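Local coordinates for histone-lysine N-methyltransferase SETMAR (Homo sapiens, PDB 3F2K), which fuses a histone H3 methyltransferase to a DNA-binding, transposase-derived domain with residual nuclease activity, and acts in DNA double-strand break repair, at residues A[104-109]-A[141-146]; A[164-169]-A[208-213]. All blocks are in the same frame, centred on the assembly; numbering follows the deposited sequence.

Contact 1 of 2, residues A[104-109]-A[141-146]; sequences EIDEMN and LQKLNE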
ATOM      1  N   GLU A 104      -3.494   8.946 -10.846  1.00 16.76           N
ATOM      2  CA  GLU A 104      -2.915   7.626 -10.627  1.00 16.29           C
ATOM      3  C   GLU A 104      -3.967   6.587 -10.256  1.00 16.44           C
ATOM      4  O   GLU A 104      -3.899   5.429 -10.714  1.00 17.38           O
ATOM      5  CB  GLU A 104      -1.848   7.727  -9.531  1.00 18.17           C
ATOM      6  CG  GLU A 104      -0.517   8.375 -10.091  1.00 23.63           C
ATOM      7  CD  GLU A 104       0.171   7.607 -11.257  1.00 30.27           C
ATOM      8  OE1 GLU A 104       0.236   6.360 -11.277  1.00 31.31           O
ATOM      9  OE2 GLU A 104       0.712   8.283 -12.174  1.00 35.32           O
ATOM     10  N   ILE A 105      -4.909   6.975  -9.411  1.00 15.15           N
ATOM     11  CA  ILE A 105      -6.037   6.082  -9.000  1.00 14.72           C
ATOM     12  C   ILE A 105      -6.870   5.720 -10.235  1.00 16.19           C
ATOM     13  O   ILE A 105      -7.212   4.567 -10.443  1.00 14.64           O
ATOM     14  CB  ILE A 105      -6.910   6.799  -7.981  1.00 15.61           C
ATOM     15  CG1 ILE A 105      -6.198   6.864  -6.614  1.00 15.15           C
ATOM     16  CG2 ILE A 105      -8.286   6.139  -7.803  1.00 10.95           C
ATOM     17  CD1 ILE A 105      -6.984   7.802  -5.636  1.00 18.95           C
ATOM     18  N   ASP A 106      -7.158   6.706 -11.071  1.00 15.24           N
ATOM     19  CA  ASP A 106      -7.882   6.417 -12.347  1.00 17.87           C
ATOM     20  C   ASP A 106      -7.128   5.380 -13.193  1.00 18.16           C
ATOM     21  O   ASP A 106      -7.754   4.436 -13.724  1.00 19.82           O
ATOM     22  CB  ASP A 106      -8.073   7.710 -13.130  1.00 19.14           C
ATOM     23  CG  ASP A 106      -9.244   7.672 -14.021  1.00 23.97           C
ATOM     24  OD1 ASP A 106      -9.157   6.973 -15.069  1.00 32.74           O
ATOM     25  OD2 ASP A 106     -10.194   8.403 -13.737  1.00 27.54           O
ATOM     26  N   GLU A 107      -5.813   5.537 -13.348  1.00 17.16           N
ATOM     27  CA  GLU A 107      -5.012   4.614 -14.192  1.00 19.24           C
ATOM     28  C   GLU A 107      -5.000   3.244 -13.527  1.00 18.26           C
ATOM     29  O   GLU A 107      -5.195   2.237 -14.226  1.00 16.65           O
ATOM     30  CB  GLU A 107      -3.575   5.122 -14.355  1.00 20.74           C
ATOM     31  CG  GLU A 107      -2.758   4.300 -15.364  1.00 23.26           C
ATOM     32  CD  GLU A 107      -1.350   4.828 -15.611  1.00 26.03           C
ATOM     33  OE1 GLU A 107      -1.061   5.989 -15.252  1.00 29.85           O
ATOM     34  OE2 GLU A 107      -0.535   4.048 -16.191  1.00 32.17           O
HETATM   35  N   MSE A 108      -4.729   3.229 -12.217  1.00 15.64           N
HETATM   36  CA  MSE A 108      -4.759   1.942 -11.443  1.00 17.59           C
HETATM   37  C   MSE A 108      -6.114   1.206 -11.626  1.00 15.74           C
HETATM   38  O   MSE A 108      -6.122  -0.023 -11.803  1.00 15.66           O
HETATM   39  CB  MSE A 108      -4.523   2.175  -9.973  1.00 16.53           C
HETATM   40  CG  MSE A 108      -4.660   0.828  -9.088  1.00 17.53           C
HETATM   41 SE   MSE A 108      -6.351   0.516  -8.525  1.00 18.68          SE
HETATM   42  CE  MSE A 108      -6.768   2.159  -7.532  1.00 19.36           C
ATOM     43  N   ASN A 109      -7.210   1.954 -11.509  1.00 16.24           N
ATOM     44  CA  ASN A 109      -8.503   1.369 -11.619  1.00 16.77           C
ATOM     45  C   ASN A 109      -8.728   0.756 -13.034  1.00 16.68           C
ATOM     46  O   ASN A 109      -9.368  -0.313 -13.153  1.00 15.43           O
ATOM     47  CB  ASN A 109      -9.596   2.375 -11.247  1.00 16.90           C
ATOM     48  CG  ASN A 109     -10.981   1.722 -11.188  1.00 13.39           C
ATOM     49  OD1 ASN A 109     -11.214   0.837 -10.372  1.00 17.02           O
ATOM     50  ND2 ASN A 109     -11.885   2.120 -12.153  1.00 12.01           N
ATOM     51  N   LEU A 141     -10.496  12.417  -3.075  1.00 15.90           N
ATOM     52  CA  LEU A 141     -11.709  11.901  -2.486  1.00 16.03           C
ATOM     53  C   LEU A 141     -12.827  11.765  -3.525  1.00 16.87           C
ATOM     54  O   LEU A 141     -13.503  10.726  -3.616  1.00 16.32           O
ATOM     55  CB  LEU A 141     -12.153  12.799  -1.313  1.00 14.67           C
ATOM     56  CG  LEU A 141     -11.095  12.794  -0.155  1.00 16.91           C
ATOM     57  CD1 LEU A 141     -11.590  13.672   0.913  1.00 17.72           C
ATOM     58  CD2 LEU A 141     -10.999  11.318   0.371  1.00 17.87           C
ATOM     59  N   GLN A 142     -13.022  12.804  -4.320  1.00 17.11           N
ATOM     60  CA  GLN A 142     -14.028  12.709  -5.390  1.00 18.26           C
ATOM     61  C   GLN A 142     -13.749  11.568  -6.413  1.00 17.63           C
ATOM     62  O   GLN A 142     -14.674  10.903  -6.841  1.00 17.19           O
ATOM     63  CB  GLN A 142     -14.184  14.038  -6.099  1.00 19.01           C
ATOM     64  CG  GLN A 142     -15.475  13.983  -6.985  1.00 23.78           C
ATOM     65  CD  GLN A 142     -15.706  15.247  -7.753  1.00 32.46           C
ATOM     66  OE1 GLN A 142     -14.956  15.595  -8.692  1.00 38.32           O
ATOM     67  NE2 GLN A 142     -16.746  15.943  -7.375  1.00 35.87           N
ATOM     68  N   LYS A 143     -12.504  11.345  -6.767  1.00 15.76           N
ATOM     69  CA  LYS A 143     -12.167  10.298  -7.704  1.00 15.57           C
ATOM     70  C   LYS A 143     -12.583   8.944  -7.133  1.00 15.49           C
ATOM     71  O   LYS A 143     -13.126   8.094  -7.830  1.00 13.73           O
ATOM     72  CB  LYS A 143     -10.670  10.329  -7.962  1.00 15.71           C
ATOM     73  CG  LYS A 143     -10.191   9.270  -9.022  1.00 17.04           C
ATOM     74  CD  LYS A 143     -10.954   9.407 -10.328  1.00 21.25           C
ATOM     75  CE  LYS A 143     -10.648  10.716 -11.021  1.00 21.12           C
ATOM     76  NZ  LYS A 143     -11.171  10.592 -12.444  1.00 22.87           N
ATOM     77  N   LEU A 144     -12.251   8.744  -5.861  1.00 15.01           N
ATOM     78  CA  LEU A 144     -12.611   7.513  -5.169  1.00 15.92           C
ATOM     79  C   LEU A 144     -14.123   7.364  -5.165  1.00 17.50           C
ATOM     80  O   LEU A 144     -14.618   6.288  -5.557  1.00 17.38           O
ATOM     81  CB  LEU A 144     -12.041   7.448  -3.736  1.00 15.38           C
ATOM     82  CG  LEU A 144     -10.485   7.231  -3.855  1.00 14.06           C
ATOM     83  CD1 LEU A 144      -9.818   7.472  -2.460  1.00 15.99           C
ATOM     84  CD2 LEU A 144     -10.013   5.866  -4.451  1.00 14.27           C
ATOM     85  N   ASN A 145     -14.855   8.428  -4.833  1.00 16.28           N
ATOM     86  CA  ASN A 145     -16.297   8.310  -4.798  1.00 14.88           C
ATOM     87  C   ASN A 145     -16.842   7.954  -6.226  1.00 16.87           C
ATOM     88  O   ASN A 145     -17.689   7.051  -6.378  1.00 15.91           O
ATOM     89  CB  ASN A 145     -16.926   9.590  -4.227  1.00 14.17           C
ATOM     90  CG  ASN A 145     -18.462   9.575  -4.306  1.00 19.17           C
ATOM     91  OD1 ASN A 145     -19.056  10.226  -5.202  1.00 20.23           O
ATOM     92  ND2 ASN A 145     -19.098   8.855  -3.399  1.00 21.49           N
ATOM     93  N   GLU A 146     -16.342   8.641  -7.239  1.00 17.37           N
ATOM     94  CA  GLU A 146     -16.768   8.470  -8.614  1.00 20.26           C
ATOM     95  C   GLU A 146     -16.485   7.101  -9.181  1.00 19.23           C
ATOM     96  O   GLU A 146     -17.335   6.581  -9.895  1.00 20.99           O
ATOM     97  CB  GLU A 146     -16.152   9.536  -9.513  1.00 19.60           C
ATOM     98  CG  GLU A 146     -16.677  10.881  -9.181  1.00 24.54           C
ATOM     99  CD  GLU A 146     -16.191  11.928 -10.181  1.00 30.18           C
ATOM    100  OE1 GLU A 146     -15.234  11.626 -10.908  1.00 32.87           O
ATOM    101  OE2 GLU A 146     -16.744  13.053 -10.208  1.00 32.34           O
TER

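Contact 2 of 2, residues A[164-169]-A[208-213]; sequences TNYHVF and NQLISR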
ATOM      1  N   THR A 164       1.627  -2.591   2.161  1.00 14.29           N
ATOM      2  CA  THR A 164       2.668  -2.318   1.220  1.00 15.80           C
ATOM      3  C   THR A 164       3.964  -2.112   1.998  1.00 17.46           C
ATOM      4  O   THR A 164       5.035  -2.512   1.559  1.00 14.60           O
ATOM      5  CB  THR A 164       2.370  -1.090   0.370  1.00 14.55           C
ATOM      6  OG1 THR A 164       1.082  -1.293  -0.235  1.00 17.20           O
ATOM      7  CG2 THR A 164       3.457  -0.879  -0.714  1.00 14.21           C
ATOM      8  N   ASN A 165       3.826  -1.496   3.164  1.00 15.32           N
ATOM      9  CA  ASN A 165       5.009  -1.200   3.955  1.00 16.71           C
ATOM     10  C   ASN A 165       5.556  -2.453   4.696  1.00 16.76           C
ATOM     11  O   ASN A 165       6.739  -2.795   4.529  1.00 17.54           O
ATOM     12  CB  ASN A 165       4.657  -0.063   4.912  1.00 14.73           C
ATOM     13  CG  ASN A 165       5.858   0.677   5.318  1.00 20.39           C
ATOM     14  OD1 ASN A 165       6.537   0.265   6.233  1.00 25.33           O
ATOM     15  ND2 ASN A 165       6.142   1.766   4.618  1.00 26.93           N
ATOM     16  N   TYR A 166       4.714  -3.154   5.450  1.00 18.22           N
ATOM     17  CA  TYR A 166       5.209  -4.292   6.255  1.00 17.23           C
ATOM     18  C   TYR A 166       5.545  -5.565   5.433  1.00 18.20           C
ATOM     19  O   TYR A 166       6.357  -6.391   5.852  1.00 18.42           O
ATOM     20  CB  TYR A 166       4.314  -4.626   7.430  1.00 17.15           C
ATOM     21  CG  TYR A 166       2.959  -5.249   7.124  1.00 16.50           C
ATOM     22  CD1 TYR A 166       2.860  -6.565   6.543  1.00 16.80           C
ATOM     23  CD2 TYR A 166       1.780  -4.558   7.397  1.00 16.36           C
ATOM     24  CE1 TYR A 166       1.608  -7.153   6.332  1.00 17.14           C
ATOM     25  CE2 TYR A 166       0.538  -5.120   7.192  1.00 16.88           C
ATOM     26  CZ  TYR A 166       0.457  -6.389   6.621  1.00 15.38           C
ATOM     27  OH  TYR A 166      -0.798  -6.867   6.414  1.00 17.83           O
ATOM     28  N   HIS A 167       4.987  -5.646   4.220  1.00 16.55           N
ATOM     29  CA  HIS A 167       5.184  -6.819   3.367  1.00 16.99           C
ATOM     30  C   HIS A 167       6.017  -6.487   2.132  1.00 17.19           C
ATOM     31  O   HIS A 167       7.204  -6.904   2.030  1.00 16.91           O
ATOM     32  CB  HIS A 167       3.822  -7.423   2.926  1.00 16.10           C
ATOM     33  CG  HIS A 167       3.976  -8.717   2.195  1.00 18.66           C
ATOM     34  ND1 HIS A 167       4.589  -9.811   2.789  1.00 17.72           N
ATOM     35  CD2 HIS A 167       3.581  -9.114   0.955  1.00 17.78           C
ATOM     36  CE1 HIS A 167       4.617 -10.814   1.902  1.00 18.06           C
ATOM     37  NE2 HIS A 167       3.992 -10.417   0.797  1.00 19.23           N
ATOM     38  N   VAL A 168       5.438  -5.763   1.176  1.00 17.79           N
ATOM     39  CA  VAL A 168       6.173  -5.523  -0.086  1.00 18.71           C
ATOM     40  C   VAL A 168       7.493  -4.794   0.144  1.00 17.89           C
ATOM     41  O   VAL A 168       8.564  -5.222  -0.338  1.00 17.49           O
ATOM     42  CB  VAL A 168       5.257  -4.804  -1.193  1.00 18.82           C
ATOM     43  CG1 VAL A 168       6.039  -4.595  -2.469  1.00 20.76           C
ATOM     44  CG2 VAL A 168       3.954  -5.639  -1.460  1.00 17.30           C
ATOM     45  N   PHE A 169       7.450  -3.697   0.923  1.00 17.63           N
ATOM     46  CA  PHE A 169       8.644  -2.908   1.113  1.00 20.12           C
ATOM     47  C   PHE A 169       9.735  -3.620   1.917  1.00 21.14           C
ATOM     48  O   PHE A 169      10.902  -3.398   1.685  1.00 21.66           O
ATOM     49  CB  PHE A 169       8.315  -1.489   1.693  1.00 19.00           C
ATOM     50  CG  PHE A 169       7.604  -0.550   0.656  1.00 21.12           C
ATOM     51  CD1 PHE A 169       7.638  -0.850  -0.701  1.00 20.40           C
ATOM     52  CD2 PHE A 169       6.923   0.602   1.045  1.00 20.98           C
ATOM     53  CE1 PHE A 169       6.979  -0.039  -1.645  1.00 21.08           C
ATOM     54  CE2 PHE A 169       6.266   1.443   0.066  1.00 20.27           C
ATOM     55  CZ  PHE A 169       6.300   1.097  -1.241  1.00 20.81           C
ATOM     56  N   ASN A 208      -3.462 -11.154   3.756  1.00 17.77           N
ATOM     57  CA  ASN A 208      -4.002 -12.108   4.771  1.00 19.65           C
ATOM     58  C   ASN A 208      -3.424 -11.933   6.201  1.00 19.52           C
ATOM     59  O   ASN A 208      -4.136 -12.106   7.218  1.00 20.17           O
ATOM     60  CB  ASN A 208      -3.974 -13.522   4.183  1.00 22.00           C
ATOM     61  CG  ASN A 208      -5.091 -13.690   3.155  1.00 24.21           C
ATOM     62  OD1 ASN A 208      -6.277 -13.636   3.516  1.00 31.74           O
ATOM     63  ND2 ASN A 208      -4.739 -13.883   1.868  1.00 32.80           N
ATOM     64  N   GLN A 209      -2.195 -11.449   6.244  1.00 18.87           N
ATOM     65  CA  GLN A 209      -1.542 -11.128   7.532  1.00 19.56           C
ATOM     66  C   GLN A 209      -2.278 -10.045   8.282  1.00 18.66           C
ATOM     67  O   GLN A 209      -2.080  -9.945   9.466  1.00 19.84           O
ATOM     68  CB  GLN A 209      -0.095 -10.733   7.332  1.00 21.26           C
ATOM     69  CG  GLN A 209       0.724 -12.006   7.249  1.00 27.55           C
ATOM     70  CD  GLN A 209       2.186 -11.787   6.954  1.00 30.94           C
ATOM     71  OE1 GLN A 209       2.620 -10.674   6.773  1.00 31.40           O
ATOM     72  NE2 GLN A 209       2.956 -12.891   6.917  1.00 33.57           N
ATOM     73  N   LEU A 210      -3.127  -9.237   7.609  1.00 16.25           N
ATOM     74  CA  LEU A 210      -3.830  -8.186   8.335  1.00 18.23           C
ATOM     75  C   LEU A 210      -4.575  -8.669   9.576  1.00 18.22           C
ATOM     76  O   LEU A 210      -4.607  -7.937  10.609  1.00 19.04           O
ATOM     77  CB  LEU A 210      -4.849  -7.418   7.433  1.00 16.70           C
ATOM     78  CG  LEU A 210      -4.284  -6.446   6.394  1.00 17.41           C
ATOM     79  CD1 LEU A 210      -5.396  -6.036   5.406  1.00 17.84           C
ATOM     80  CD2 LEU A 210      -3.746  -5.173   7.153  1.00 16.07           C
ATOM     81  N   ILE A 211      -5.262  -9.810   9.472  1.00 19.60           N
ATOM     82  CA  ILE A 211      -6.052 -10.282  10.605  1.00 21.11           C
ATOM     83  C   ILE A 211      -5.174 -10.504  11.827  1.00 21.31           C
ATOM     84  O   ILE A 211      -5.467 -10.023  12.946  1.00 22.04           O
ATOM     85  CB  ILE A 211      -6.800 -11.567  10.268  1.00 22.85           C
ATOM     86  CG1 ILE A 211      -7.675 -11.302   9.044  1.00 23.00           C
ATOM     87  CG2 ILE A 211      -7.723 -11.954  11.448  1.00 25.55           C
ATOM     88  CD1 ILE A 211      -8.740 -10.321   9.403  1.00 28.63           C
ATOM     89  N   SER A 212      -4.070 -11.179  11.599  1.00 21.16           N
ATOM     90  CA  SER A 212      -3.134 -11.449  12.713  1.00 23.59           C
ATOM     91  C   SER A 212      -2.524 -10.160  13.292  1.00 22.20           C
ATOM     92  O   SER A 212      -2.368 -10.037  14.538  1.00 22.56           O
ATOM     93  CB  SER A 212      -2.069 -12.505  12.328  1.00 24.53           C
ATOM     94  OG  SER A 212      -1.216 -12.045  11.302  1.00 31.57           O
ATOM     95  N   ARG A 213      -2.234  -9.182  12.432  1.00 19.50           N
ATOM     96  CA  ARG A 213      -1.659  -7.919  12.874  1.00 19.05           C
ATOM     97  C   ARG A 213      -2.689  -7.038  13.614  1.00 18.89           C
ATOM     98  O   ARG A 213      -2.341  -6.396  14.648  1.00 18.47           O
ATOM     99  CB  ARG A 213      -1.110  -7.141  11.696  1.00 19.22           C
ATOM    100  CG  ARG A 213       0.193  -7.805  11.193  1.00 19.68           C
ATOM    101  CD  ARG A 213       0.731  -7.026  10.049  1.00 19.39           C
ATOM    102  NE  ARG A 213       2.024  -7.591   9.678  1.00 22.64           N
ATOM    103  CZ  ARG A 213       3.207  -7.065   9.976  1.00 26.51           C
ATOM    104  NH1 ARG A 213       3.293  -5.902  10.615  1.00 25.32           N
ATOM    105  NH2 ARG A 213       4.334  -7.721   9.610  1.00 25.10           N
TER
HETATM  106  O   HOH W   1       4.833 -10.253   5.469  1.00 35.70           O

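Contact 1 of 2, residues A[104-109]-A[141-146]
Lys143 and Asp106 join two neighbouring helices of the RNase H-like transposase domain through a salt bridge, with Lys143 NZ 2.7 Å from Asp106 OD2. The ammonium donates to the anti lone pair of that oxygen, the one directed away from OD1. A long, flexible lysine suits the position because the helix segments run 10.2 Å apart, at 24° to each other. Its chain leaves with CG anti to the backbone N (chi1 -177°), then bends at chi2 and chi3, which brings NZ round to the carboxylate; the two side chains cross at about a right angle. The part of the chain nearer the backbone is apolar, and Lys143 CG lies 3.9 Å from Ile105 CG2. With the chain cut back to an alanine here, the Asp106 carboxylate is likely to be left without its cationic mate, and Ile105 CG2 to lose part of its cover. Deeper in, branched aliphatic residues fill the buried side between the helices. Ile105 also touches Thr140 and Leu147 of helix 140-147 and Trp78 of the sheet, so this one side chain links helix 140-147 to the sheet. Leu144 meets the isoleucine with one methyl, its CD2 sitting 3.8 Å from both CG2 and CD1 of Ile105.

Contact 2 of 2, residues A[164-169]-A[208-213]
The guanidinium of Arg213 lies flat over one face of the Tyr166 ring, the two planes only 6° apart and their centres 3.7 Å from each other. This is a stacked cation-pi contact in which Arg213 NE rides above the middle of the ring and CZ lies 3.4 Å from Tyr166 CG. The Arg213 methylene CD makes a CH-pi contact, 3.5 Å from the centroid of the Tyr166 ring. Arginine fits because its chain, extended from CG to NE, ends in a flat cation that can match an aromatic face. Leu210 approaches at the ring edge, where its CD2 is 3.5 Å from Tyr166 OH. The tyrosine's first torsion places CG between the backbone N and carbonyl carbon (chi1 70°), sending the ring toward helix 202-219, where its hydroxyl is hydrogen-bonded to Gly206 O. On the arginine, NH1 bonds Asp160 O, fixing the far end of the stack. Beside the ring, a water bridges the helices, 2.7 Å from His167 ND1 and donating to Gln209 OE1 at 2.6 Å. The segments 164-169 and 208-213 cross at 131°; segment 164-169 contains a pi-type turn, with Phe169 N bonded to Thr164 O. Within this RNase H-like transposase domain, the contact is consistent with attraction between the guanidinium cation and the ring's pi electrons, alongside polar bonds at the hydroxyl and NH1, which probably restrict sliding and turning of the stacked groups.

Overall arrangement
Contact 1 and contact 2 lie on opposite sides of the chain's centre, their own centres 23 Å apart and their nearest atoms about 11 Å apart. They follow one another in the sequence and join different helix pairs around the central mixed sheet: helix 98-115 with 140-147, and helix 163-176 with 202-219. Asp38 and Asp130 bind the magnesium ion. The side chain of Ile105 in contact 1 is about 14 Å from this ion, and that of Tyr166 in contact 2 about 12 Å. Neither contact reaches the metal, but segment 164-169 has a closer tie to its site, since Asn165 ND2 is hydrogen-bonded to Asp38 OD2.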